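Local coordinates for protein transmembrane oligosaccharyl transferase (PDB 3WAJ) that belongs to the STT3/AglB family of oligosaccharyl transferases, membrane proteins of the GT-C clan with a many-helix transmembrane part followed by a core domain, at residues 141-146 / 438-443; 232-237 / 318-323; 264-269 / 279-284. One frame throughout, in Å; residues are numbered along the deposited sequence.

Contact 1: 141-146 / 438-443; sequences AFLIAI and YSALAL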
loop_
_atom_site.group_PDB
_atom_site.type_symbol
_atom_site.label_atom_id
_atom_site.label_comp_id
_atom_site.label_asym_id
_atom_site.label_seq_id
_atom_site.Cartn_x
_atom_site.Cartn_y
_atom_site.Cartn_z
ATOM N N ALA A 141 -16.168 21.779 -11.317
ATOM C CA ALA A 141 -16.302 20.434 -11.853
ATOM C C ALA A 141 -15.251 20.160 -12.922
ATOM O O ALA A 141 -14.871 19.010 -13.144
ATOM C CB ALA A 141 -17.689 20.230 -12.408
ATOM N N PHE A 142 -14.784 21.218 -13.580
ATOM C CA PHE A 142 -13.756 21.080 -14.608
ATOM C C PHE A 142 -12.379 20.883 -13.981
ATOM O O PHE A 142 -11.550 20.139 -14.500
ATOM C CB PHE A 142 -13.749 22.298 -15.542
ATOM C CG PHE A 142 -12.694 22.239 -16.620
ATOM C CD1 PHE A 142 -13.007 21.784 -17.893
ATOM C CD2 PHE A 142 -11.393 22.650 -16.362
ATOM C CE1 PHE A 142 -12.036 21.729 -18.884
ATOM C CE2 PHE A 142 -10.424 22.587 -17.339
ATOM C CZ PHE A 142 -10.744 22.132 -18.606
ATOM N N LEU A 143 -12.132 21.567 -12.874
ATOM C CA LEU A 143 -10.831 21.506 -12.221
ATOM C C LEU A 143 -10.579 20.172 -11.529
ATOM O O LEU A 143 -9.459 19.654 -11.560
ATOM C CB LEU A 143 -10.666 22.671 -11.244
ATOM C CG LEU A 143 -10.484 24.021 -11.936
ATOM C CD1 LEU A 143 -10.258 25.108 -10.914
ATOM C CD2 LEU A 143 -9.318 23.949 -12.908
ATOM N N ILE A 144 -11.616 19.606 -10.917
ATOM C CA ILE A 144 -11.471 18.319 -10.236
ATOM C C ILE A 144 -11.279 17.207 -11.264
ATOM O O ILE A 144 -10.657 16.184 -10.979
ATOM C CB ILE A 144 -12.673 18.018 -9.297
ATOM C CG1 ILE A 144 -12.324 16.912 -8.287
ATOM C CG2 ILE A 144 -13.946 17.700 -10.096
ATOM C CD1 ILE A 144 -11.211 17.290 -7.312
ATOM N N ALA A 145 -11.791 17.432 -12.473
ATOM C CA ALA A 145 -11.658 16.460 -13.550
ATOM C C ALA A 145 -10.218 16.354 -14.065
ATOM O O ALA A 145 -9.871 15.393 -14.745
ATOM C CB ALA A 145 -12.619 16.785 -14.690
ATOM N N ILE A 146 -9.382 17.335 -13.736
ATOM C CA ILE A 146 -8.005 17.354 -14.237
ATOM C C ILE A 146 -6.909 17.491 -13.177
ATOM O O ILE A 146 -5.735 17.472 -13.510
ATOM C CB ILE A 146 -7.794 18.469 -15.298
ATOM C CG1 ILE A 146 -8.343 19.806 -14.793
ATOM C CG2 ILE A 146 -8.477 18.111 -16.591
ATOM C CD1 ILE A 146 -7.401 20.961 -14.974
ATOM N N TYR A 438 -11.484 26.256 -4.313
ATOM C CA TYR A 438 -10.881 27.572 -4.072
ATOM C C TYR A 438 -10.096 28.111 -5.283
ATOM O O TYR A 438 -9.523 29.200 -5.234
ATOM C CB TYR A 438 -10.020 27.551 -2.800
ATOM C CG TYR A 438 -10.827 27.523 -1.518
ATOM C CD1 TYR A 438 -11.855 28.438 -1.298
ATOM C CD2 TYR A 438 -10.579 26.573 -0.532
ATOM C CE1 TYR A 438 -12.605 28.414 -0.125
ATOM C CE2 TYR A 438 -11.326 26.544 0.642
ATOM C CZ TYR A 438 -12.336 27.466 0.834
ATOM O OH TYR A 438 -13.073 27.446 1.990
ATOM N N SER A 439 -10.071 27.342 -6.366
ATOM C CA SER A 439 -9.542 27.833 -7.633
ATOM C C SER A 439 -10.702 28.264 -8.520
ATOM O O SER A 439 -10.633 29.295 -9.193
ATOM C CB SER A 439 -8.694 26.772 -8.333
ATOM O OG SER A 439 -7.472 26.552 -7.660
ATOM N N ALA A 440 -11.777 27.480 -8.488
ATOM C CA ALA A 440 -13.018 27.840 -9.171
ATOM C C ALA A 440 -13.620 29.117 -8.586
ATOM O O ALA A 440 -14.470 29.751 -9.202
ATOM C CB ALA A 440 -14.007 26.722 -9.081
ATOM N N LEU A 441 -13.193 29.470 -7.379
ATOM C CA LEU A 441 -13.630 30.700 -6.743
ATOM C C LEU A 441 -12.719 31.837 -7.205
ATOM O O LEU A 441 -13.198 32.851 -7.714
ATOM C CB LEU A 441 -13.607 30.523 -5.222
ATOM C CG LEU A 441 -14.104 31.621 -4.282
ATOM C CD1 LEU A 441 -12.947 32.495 -3.838
ATOM C CD2 LEU A 441 -15.204 32.453 -4.923
ATOM N N ALA A 442 -11.407 31.638 -7.062
ATOM C CA ALA A 442 -10.400 32.602 -7.517
ATOM C C ALA A 442 -10.590 33.002 -8.981
ATOM O O ALA A 442 -10.293 34.131 -9.370
ATOM C CB ALA A 442 -8.998 32.052 -7.302
ATOM N N LEU A 443 -11.060 32.062 -9.791
ATOM C CA LEU A 443 -11.371 32.349 -11.181
ATOM C C LEU A 443 -12.729 33.037 -11.290
ATOM O O LEU A 443 -12.830 34.119 -11.868
ATOM C CB LEU A 443 -11.330 31.070 -12.022
ATOM C CG LEU A 443 -9.954 30.418 -12.188
ATOM C CD1 LEU A 443 -10.043 29.173 -13.054
ATOM C CD2 LEU A 443 -8.937 31.392 -12.760
#

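Contact 2: 232-237 / 318-323; sequences AFVLAG and LAVIVL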
loop_
_atom_site.group_PDB
_atom_site.type_symbol
_atom_site.label_atom_id
_atom_site.label_comp_id
_atom_site.label_asym_id
_atom_site.label_seq_id
_atom_site.Cartn_x
_atom_site.Cartn_y
_atom_site.Cartn_z
ATOM N N ALA A 232 -20.908 28.937 14.276
ATOM C CA ALA A 232 -22.170 29.643 14.002
ATOM C C ALA A 232 -22.841 30.143 15.289
ATOM O O ALA A 232 -23.638 31.082 15.266
ATOM C CB ALA A 232 -23.126 28.773 13.207
ATOM N N PHE A 233 -22.518 29.502 16.406
ATOM C CA PHE A 233 -23.054 29.916 17.693
ATOM C C PHE A 233 -22.167 30.966 18.373
ATOM O O PHE A 233 -22.641 32.066 18.651
ATOM C CB PHE A 233 -23.335 28.698 18.599
ATOM C CG PHE A 233 -24.656 28.002 18.302
ATOM C CD1 PHE A 233 -25.690 28.017 19.230
ATOM C CD2 PHE A 233 -24.863 27.340 17.093
ATOM C CE1 PHE A 233 -26.913 27.381 18.966
ATOM C CE2 PHE A 233 -26.089 26.698 16.812
ATOM C CZ PHE A 233 -27.109 26.717 17.746
ATOM N N VAL A 234 -20.886 30.666 18.614
ATOM C CA VAL A 234 -20.037 31.647 19.315
ATOM C C VAL A 234 -19.751 32.909 18.491
ATOM O O VAL A 234 -19.142 33.852 18.991
ATOM C CB VAL A 234 -18.720 31.051 19.860
ATOM C CG1 VAL A 234 -18.989 29.738 20.577
ATOM C CG2 VAL A 234 -17.729 30.854 18.736
ATOM N N LEU A 235 -20.200 32.921 17.237
ATOM C CA LEU A 235 -20.100 34.108 16.393
ATOM C C LEU A 235 -21.473 34.596 15.923
ATOM O O LEU A 235 -21.574 35.295 14.914
ATOM C CB LEU A 235 -19.183 33.846 15.193
ATOM C CG LEU A 235 -17.790 33.336 15.560
ATOM C CD1 LEU A 235 -16.990 32.924 14.331
ATOM C CD2 LEU A 235 -17.039 34.380 16.352
ATOM N N ALA A 236 -22.526 34.241 16.659
ATOM C CA ALA A 236 -23.893 34.656 16.308
ATOM C C ALA A 236 -24.039 36.179 16.182
ATOM O O ALA A 236 -24.995 36.676 15.575
ATOM C CB ALA A 236 -24.895 34.102 17.298
ATOM N N GLY A 237 -23.097 36.907 16.775
ATOM C CA GLY A 237 -22.955 38.325 16.508
ATOM C C GLY A 237 -22.748 38.610 15.026
ATOM O O GLY A 237 -23.678 39.052 14.347
ATOM N N LEU A 318 -21.341 31.553 25.653
ATOM C CA LEU A 318 -20.801 30.957 26.876
ATOM C C LEU A 318 -21.331 29.534 27.129
ATOM O O LEU A 318 -20.561 28.623 27.442
ATOM C CB LEU A 318 -21.084 31.839 28.089
ATOM C CG LEU A 318 -20.351 31.375 29.349
ATOM C CD1 LEU A 318 -19.002 32.077 29.478
ATOM C CD2 LEU A 318 -21.203 31.576 30.597
ATOM N N ALA A 319 -22.641 29.343 26.995
ATOM C CA ALA A 319 -23.236 28.012 27.160
ATOM C C ALA A 319 -22.610 27.030 26.181
ATOM O O ALA A 319 -22.458 25.843 26.483
ATOM C CB ALA A 319 -24.733 28.067 26.947
ATOM N N VAL A 320 -22.258 27.534 25.003
ATOM C CA VAL A 320 -21.648 26.700 23.982
ATOM C C VAL A 320 -20.201 26.376 24.359
ATOM O O VAL A 320 -19.783 25.223 24.269
ATOM C CB VAL A 320 -21.751 27.342 22.573
ATOM C CG1 VAL A 320 -20.937 26.551 21.552
ATOM C CG2 VAL A 320 -23.205 27.401 22.139
ATOM N N ILE A 321 -19.452 27.396 24.781
ATOM C CA ILE A 321 -18.085 27.212 25.269
ATOM C C ILE A 321 -18.037 26.174 26.392
ATOM O O ILE A 321 -17.177 25.281 26.411
ATOM C CB ILE A 321 -17.508 28.522 25.805
ATOM C CG1 ILE A 321 -17.412 29.568 24.689
ATOM C CG2 ILE A 321 -16.153 28.273 26.437
ATOM C CD1 ILE A 321 -16.545 29.143 23.549
ATOM N N VAL A 322 -18.982 26.298 27.319
ATOM C CA VAL A 322 -19.064 25.407 28.464
ATOM C C VAL A 322 -19.448 24.005 28.029
ATOM O O VAL A 322 -18.831 23.029 28.456
ATOM C CB VAL A 322 -20.073 25.933 29.493
ATOM C CG1 VAL A 322 -20.583 24.807 30.380
ATOM C CG2 VAL A 322 -19.448 27.063 30.312
ATOM N N LEU A 323 -20.466 23.918 27.176
ATOM C CA LEU A 323 -20.927 22.639 26.637
ATOM C C LEU A 323 -19.787 21.834 26.010
ATOM O O LEU A 323 -19.638 20.648 26.295
ATOM C CB LEU A 323 -22.034 22.863 25.601
ATOM C CG LEU A 323 -23.044 21.744 25.308
ATOM C CD1 LEU A 323 -22.902 21.233 23.882
ATOM C CD2 LEU A 323 -22.933 20.596 26.302
#

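Contact 3: 264-269 / 279-284; sequences FAFNYP and FQLLVL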
loop_
_atom_site.group_PDB
_atom_site.type_symbol
_atom_site.label_atom_id
_atom_site.label_comp_id
_atom_site.label_asym_id
_atom_site.label_seq_id
_atom_site.Cartn_x
_atom_site.Cartn_y
_atom_site.Cartn_z
ATOM N N PHE A 264 -23.197 -2.438 10.909
ATOM C CA PHE A 264 -21.793 -2.821 10.784
ATOM C C PHE A 264 -20.984 -2.530 12.044
ATOM O O PHE A 264 -19.790 -2.839 12.116
ATOM C CB PHE A 264 -21.174 -2.127 9.576
ATOM C CG PHE A 264 -22.011 -2.235 8.335
ATOM C CD1 PHE A 264 -21.841 -3.303 7.455
ATOM C CD2 PHE A 264 -22.973 -1.272 8.044
ATOM C CE1 PHE A 264 -22.615 -3.404 6.294
ATOM C CE2 PHE A 264 -23.753 -1.362 6.886
ATOM C CZ PHE A 264 -23.578 -2.436 6.016
ATOM N N ALA A 265 -21.659 -1.968 13.038
ATOM C CA ALA A 265 -21.006 -1.476 14.245
ATOM C C ALA A 265 -20.333 -2.567 15.046
ATOM O O ALA A 265 -19.446 -2.288 15.836
ATOM C CB ALA A 265 -22.011 -0.700 15.133
ATOM N N PHE A 266 -20.756 -3.812 14.858
ATOM C CA PHE A 266 -20.349 -4.882 15.767
ATOM C C PHE A 266 -19.526 -5.982 15.117
ATOM O O PHE A 266 -19.786 -7.173 15.329
ATOM C CB PHE A 266 -21.597 -5.467 16.433
ATOM C CG PHE A 266 -22.461 -4.429 17.069
ATOM C CD1 PHE A 266 -22.127 -3.905 18.310
ATOM C CD2 PHE A 266 -23.583 -3.944 16.412
ATOM C CE1 PHE A 266 -22.914 -2.923 18.898
ATOM C CE2 PHE A 266 -24.375 -2.969 16.990
ATOM C CZ PHE A 266 -24.039 -2.456 18.237
ATOM N N ASN A 267 -18.522 -5.575 14.346
ATOM C CA ASN A 267 -17.715 -6.519 13.584
ATOM C C ASN A 267 -16.287 -6.570 14.090
ATOM O O ASN A 267 -15.455 -7.333 13.587
ATOM C CB ASN A 267 -17.761 -6.160 12.101
ATOM C CG ASN A 267 -19.065 -6.560 11.463
ATOM O OD1 ASN A 267 -19.525 -7.684 11.651
ATOM N ND2 ASN A 267 -19.683 -5.644 10.730
ATOM N N TYR A 268 -16.019 -5.765 15.113
ATOM C CA TYR A 268 -14.707 -5.742 15.741
ATOM C C TYR A 268 -14.842 -5.802 17.261
ATOM O O TYR A 268 -15.578 -5.017 17.841
ATOM C CB TYR A 268 -13.956 -4.478 15.334
ATOM C CG TYR A 268 -12.513 -4.496 15.727
ATOM C CD1 TYR A 268 -12.064 -3.776 16.819
ATOM C CD2 TYR A 268 -11.591 -5.244 15.004
ATOM C CE1 TYR A 268 -10.730 -3.788 17.186
ATOM C CE2 TYR A 268 -10.265 -5.270 15.355
ATOM C CZ TYR A 268 -9.835 -4.537 16.452
ATOM O OH TYR A 268 -8.503 -4.550 16.806
ATOM N N PRO A 269 -14.110 -6.728 17.903
ATOM C CA PRO A 269 -14.195 -6.987 19.348
ATOM C C PRO A 269 -13.467 -5.934 20.174
ATOM O O PRO A 269 -12.418 -6.236 20.761
ATOM C CB PRO A 269 -13.479 -8.331 19.494
ATOM C CG PRO A 269 -12.444 -8.307 18.398
ATOM C CD PRO A 269 -13.099 -7.580 17.245
ATOM N N PHE A 279 -17.422 2.184 18.368
ATOM C CA PHE A 279 -16.886 3.527 18.580
ATOM C C PHE A 279 -17.485 4.530 17.586
ATOM O O PHE A 279 -17.947 5.614 17.961
ATOM C CB PHE A 279 -15.361 3.545 18.443
ATOM C CG PHE A 279 -14.774 4.927 18.545
ATOM C CD1 PHE A 279 -14.253 5.559 17.429
ATOM C CD2 PHE A 279 -14.781 5.615 19.762
ATOM C CE1 PHE A 279 -13.721 6.848 17.516
ATOM C CE2 PHE A 279 -14.255 6.903 19.855
ATOM C CZ PHE A 279 -13.729 7.522 18.733
ATOM N N GLN A 280 -17.466 4.157 16.311
ATOM C CA GLN A 280 -17.955 5.038 15.262
ATOM C C GLN A 280 -19.447 5.348 15.450
ATOM O O GLN A 280 -19.866 6.499 15.281
ATOM C CB GLN A 280 -17.630 4.469 13.865
ATOM C CG GLN A 280 -16.133 4.453 13.518
ATOM C CD GLN A 280 -15.418 3.131 13.853
ATOM O OE1 GLN A 280 -15.799 2.397 14.779
ATOM N NE2 GLN A 280 -14.361 2.836 13.094
ATOM N N LEU A 281 -20.225 4.325 15.830
ATOM C CA LEU A 281 -21.646 4.462 16.173
ATOM C C LEU A 281 -21.860 5.462 17.317
ATOM O O LEU A 281 -22.771 6.290 17.273
ATOM C CB LEU A 281 -22.230 3.098 16.569
ATOM C CG LEU A 281 -23.711 3.024 16.980
ATOM C CD1 LEU A 281 -24.639 3.410 15.827
ATOM C CD2 LEU A 281 -24.097 1.641 17.511
ATOM N N LEU A 282 -21.017 5.371 18.342
ATOM C CA LEU A 282 -21.056 6.310 19.453
ATOM C C LEU A 282 -20.812 7.719 18.938
ATOM O O LEU A 282 -21.497 8.660 19.348
ATOM C CB LEU A 282 -20.006 5.946 20.501
ATOM C CG LEU A 282 -20.458 5.197 21.756
ATOM C CD1 LEU A 282 -21.579 4.211 21.468
ATOM C CD2 LEU A 282 -19.266 4.481 22.378
ATOM N N VAL A 283 -19.844 7.869 18.035
ATOM C CA VAL A 283 -19.533 9.194 17.504
ATOM C C VAL A 283 -20.742 9.792 16.802
ATOM O O VAL A 283 -21.100 10.938 17.038
ATOM C CB VAL A 283 -18.315 9.195 16.552
ATOM C CG1 VAL A 283 -18.108 10.591 15.977
ATOM C CG2 VAL A 283 -17.072 8.761 17.293
ATOM N N LEU A 284 -21.389 9.000 15.960
ATOM C CA LEU A 284 -22.524 9.499 15.197
ATOM C C LEU A 284 -23.769 9.742 16.075
ATOM O O LEU A 284 -24.483 10.726 15.873
ATOM C CB LEU A 284 -22.802 8.597 13.987
ATOM C CG LEU A 284 -21.568 8.413 13.086
ATOM C CD1 LEU A 284 -21.816 7.391 11.989
ATOM C CD2 LEU A 284 -21.124 9.744 12.470
#

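Contact 1: 141-146 / 438-443
L143 reaches across from helix 134-144 to S439 and A440 of helix 429-446. The contact is van der Waals packing, and one methyl carries most of it. L143 CD1 lies 3.4 Å from S439 CB, which is snug for two carbons. The same methyl is 3.7 Å from A440 N, so it rests on the backbone of helix 429-446 as well as on side chains. A440 CB is a looser neighbour, 4.5 Å from L143 CD1. L443 CD1 stands nearby, one turn beyond S439, 4.6 Å from L143 CD1 and without close contact. L143 holds CG anti to its carbonyl carbon (chi1 -72°), and its chain is extended beyond that (chi2 -177°), which carries CD1 out to the other helix. The nearest CA atoms are those of L143 and A440, 7.4 Å apart. The small side chains of S439 and A440 probably allow this close approach.

S439 OG is hydrogen-bonded to the O of S435 in its own helix, so its hydroxyl is satisfied while its CB meets the leucine. In the other segment, I146 N bonds to L143 O.

L143 also touches I482 of helix 474-491 and L384 of helix 384-402. The contact thus joins helices 134-144 and 429-446 within the membrane helix bundle by apolar packing alone, and complementary shape probably governs the fit.

Contact 2: 232-237 / 318-323
The ring of F233 meets V320 through a single methyl. V320 CG2 approaches it obliquely, 3.9 Å from F233 CD1. The same methyl is 3.8 Å from F233 CB, so it sits against the root of the side chain as much as against the ring. The two side chains run at about a right angle. F294, on helix 278-303, makes an edge-to-face pair with the F233 ring.

V234 supplies the second half of the contact. Its CG1 touches two residues of the other helix: V320 CG1 at 3.9 Å and I321 CD1, also at 3.9 Å. V320 thus divides its branches, with CG2 going to F233 and CG1 to V234. I321 places CG1 anti to its carbonyl carbon (chi1 -63°). A second bend (chi2 -60°) then brings CD1 to V234. I321 is exposed and V234 partly so, while F233 and V320 are buried.

F233 and V234 lie in the last turn of helix 221-234. The chain leaves helical geometry at L235, and A236 N bonds back to F233 O. This is plain helix-helix packing in the transmembrane helix region of the STT3 family, with one side partly exposed. Helix 278-303 backs it with I297 against V320, and helix 243-261 sets R243 and S247 beside F233. Helix 315-332 therefore packs on both the end of helix 221-234 and helix 278-303.

Contact 3: 264-269 / 279-284
L281 meets A265 and F266 of segment 264-269. The helical segment starts before it at F279. The F279 ring leads away from segment 264-269 and has V283 CG2 on one face, 3.8 Å above the plane and toward the rim.

Q280 follows. Its CB points toward the loop segment, but its amide is engaged elsewhere. OE1 is hydrogen-bonded to S277 OG, and NE2 to the backbone O atoms of F275 and G216, which fixes the amide and ties the start of the helix to two connecting stretches.

At L281, CG is anti to the backbone N (chi1 179°), which sends the branched end toward the loop. CD2 lies 3.9 Å from A265 CB and 4.2 Å from F266 CZ. L281 CB adds a contact of 4.1 Å to A265 CB. The side chains of F266 and L281 cross obliquely. The F266 ring is laid over its own neighbour: A265 CB stands 3.7 Å above one face, offset toward the rim. A265, the F266 ring and L281 CD2 thus form one small apolar cluster. F266 itself is exposed, whereas A265 and L281 are buried.

The loop joins helix 243-261 to helix 278-303, so the contact closes a connection between successive helices in the membrane part of the protein. Backbone bonding of N267 with Y276 and stacking of Y268 on F275 hold the loop beside the start of helix 278-303. That helix start also packs on its neighbours: L281 touches Y261 at the end of helix 243-261, and L284, further on, touches A222 of helix 221-234.

All three contacts are apolar and lack polar bonds between their segments. Contact 1 is fully buried and joins helices from distant parts of the sequence. Contact 2 is partly open, with an exposed isoleucine, and involves a helix end. Contact 3 is mostly buried but has an exposed phenylalanine, and it packs a loop on a helix close in sequence. Contacts 2 and 3 are related through helix 278-303: it provides one side of contact 3 and backs contact 2 further along. Their centres are 30 Å apart, and contact 3 is nested within the chain loop closed by contact 2. Contact 1 encloses both along the chain, about 34 Å and 36 Å away between centres.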